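Local coordinates for protein F-93 (Sulfolobus virus 1, PDB 1TBX) that probably acts as a homodimeric winged-helix transcription factor that recognises a palindromic or pseudo-palindromic DNA target, at residues Y26-Y29 against K30-A34. Numbering follows the deposited sequence.
Sequences YDLY and KKVNA
Y29 lays one face of its ring against N33, one helical turn on, in a CH-pi contact: CB of N33 stands over the face, 4.1 Å from the Y29 ring centroid and displaced toward the rim. With CG anti to the backbone N in both residues (chi1 172° in Y29), the two side chains run alongside each other, and the amide plane is turned 25° from the ring. Their polar ends lie close, Y29 OH 3.6 Å from N33 OD1, and both are satisfied by the backbone of M38, the hydroxyl bonding to its O and OD1 to its N. On the exposed flank, K30 runs alongside D27 and crosses Y26 at a slant. Its CD sits 3.7 Å from Y26 CE2 and equally near D27 OD1, while NZ remains 4.4 Å from D27 OD1, beyond a salt bridge but probably in weak attraction. Four successive i to i+4 backbone bonds run through this part of the helix, the straightest from V32 N to L28 O (3.1 Å, 175°). L28 and V32 meet loosely on the buried side, L28 CG 4.3 Å from V32 CG2. Through these two, helix 25-33 packs on V13, Y16 and I12 of helix 9-17, and L28 also touches F43 of helix 40-52. The Y29 ring meets F43 edge-to-face, within the three-helix portion of the winged-helix fold, whose wing is the hairpin of strands 56-61 and 64-69.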
loop_
_atom_site.group_PDB
_atom_site.type_symbol
_atom_site.label_atom_id
_atom_site.label_comp_id
_atom_site.label_asym_id
_atom_site.label_seq_id
_atom_site.Cartn_x
_atom_site.Cartn_y
_atom_site.Cartn_z
ATOM N N TYR A 26 3.237 8.702 20.317
ATOM C CA TYR A 26 2.454 7.605 20.873
ATOM C C TYR A 26 0.948 7.740 20.626
ATOM O O TYR A 26 0.249 6.727 20.449
ATOM C CB TYR A 26 2.754 7.339 22.360
ATOM C CG TYR A 26 2.066 6.100 22.848
ATOM C CD1 TYR A 26 2.558 4.825 22.522
ATOM C CD2 TYR A 26 0.899 6.190 23.603
ATOM C CE1 TYR A 26 1.915 3.665 22.964
ATOM C CE2 TYR A 26 0.243 5.046 24.046
ATOM C CZ TYR A 26 0.750 3.786 23.720
ATOM O OH TYR A 26 0.096 2.659 24.184
ATOM N N ASP A 27 0.441 8.966 20.606
ATOM C CA ASP A 27 -0.959 9.115 20.215
ATOM C C ASP A 27 -1.185 8.720 18.782
ATOM O O ASP A 27 -2.254 8.193 18.466
ATOM C CB ASP A 27 -1.513 10.511 20.458
ATOM C CG ASP A 27 -1.661 10.791 21.915
ATOM O OD1 ASP A 27 -1.783 9.779 22.657
ATOM O OD2 ASP A 27 -1.610 11.950 22.411
ATOM N N LEU A 28 -0.202 8.978 17.911
ATOM C CA LEU A 28 -0.338 8.543 16.527
ATOM C C LEU A 28 -0.391 7.031 16.524
ATOM O O LEU A 28 -1.201 6.450 15.831
ATOM C CB LEU A 28 0.781 9.045 15.618
ATOM C CG LEU A 28 0.657 8.526 14.164
ATOM C CD1 LEU A 28 -0.541 9.170 13.406
ATOM C CD2 LEU A 28 1.945 8.619 13.310
ATOM N N TYR A 29 0.436 6.399 17.339
ATOM C CA TYR A 29 0.323 4.989 17.485
ATOM C C TYR A 29 -1.079 4.520 17.901
ATOM O O TYR A 29 -1.598 3.576 17.299
ATOM C CB TYR A 29 1.311 4.471 18.493
ATOM C CG TYR A 29 1.020 3.021 18.764
ATOM C CD1 TYR A 29 1.125 2.072 17.747
ATOM C CD2 TYR A 29 0.562 2.608 19.983
ATOM C CE1 TYR A 29 0.857 0.760 17.980
ATOM C CE2 TYR A 29 0.308 1.271 20.239
ATOM C CZ TYR A 29 0.452 0.368 19.229
ATOM O OH TYR A 29 0.157 -0.930 19.439
ATOM N N LYS A 30 -1.674 5.127 18.933
ATOM C CA LYS A 30 -3.006 4.713 19.368
ATOM C C LYS A 30 -4.025 4.757 18.238
ATOM O O LYS A 30 -4.828 3.846 18.060
ATOM C CB LYS A 30 -3.493 5.567 20.496
ATOM C CG LYS A 30 -2.887 5.184 21.790
ATOM C CD LYS A 30 -3.011 6.330 22.728
ATOM C CE LYS A 30 -4.038 5.953 23.792
ATOM N NZ LYS A 30 -4.810 7.123 24.312
ATOM N N LYS A 31 -3.957 5.803 17.456
ATOM C CA LYS A 31 -4.893 6.057 16.388
ATOM C C LYS A 31 -4.776 5.010 15.264
ATOM O O LYS A 31 -5.778 4.445 14.820
ATOM C CB LYS A 31 -4.541 7.419 15.819
ATOM C CG LYS A 31 -5.591 8.058 15.019
ATOM C CD LYS A 31 -5.258 9.536 14.848
ATOM C CE LYS A 31 -5.620 10.334 16.085
ATOM N NZ LYS A 31 -7.055 10.711 16.069
ATOM N N VAL A 32 -3.546 4.795 14.797
ATOM C CA VAL A 32 -3.232 3.837 13.759
ATOM C C VAL A 32 -3.745 2.487 14.237
ATOM O O VAL A 32 -4.534 1.798 13.553
ATOM C CB VAL A 32 -1.692 3.790 13.481
ATOM C CG1 VAL A 32 -1.271 2.529 12.775
ATOM C CG2 VAL A 32 -1.261 4.993 12.638
ATOM N N ASN A 33 -3.331 2.126 15.441
ATOM C CA ASN A 33 -3.646 0.839 15.980
ATOM C C ASN A 33 -5.155 0.537 16.138
ATOM O O ASN A 33 -5.591 -0.608 15.949
ATOM C CB ASN A 33 -2.890 0.687 17.266
ATOM C CG ASN A 33 -3.161 -0.612 17.896
ATOM O OD1 ASN A 33 -2.706 -1.655 17.422
ATOM N ND2 ASN A 33 -3.975 -0.588 18.938
ATOM N N ALA A 34 -5.924 1.575 16.470
ATOM C CA ALA A 34 -7.395 1.561 16.528
ATOM C C ALA A 34 -8.057 1.136 15.212
ATOM O O ALA A 34 -9.226 0.780 15.223
ATOM C CB ALA A 34 -7.925 2.958 16.942
#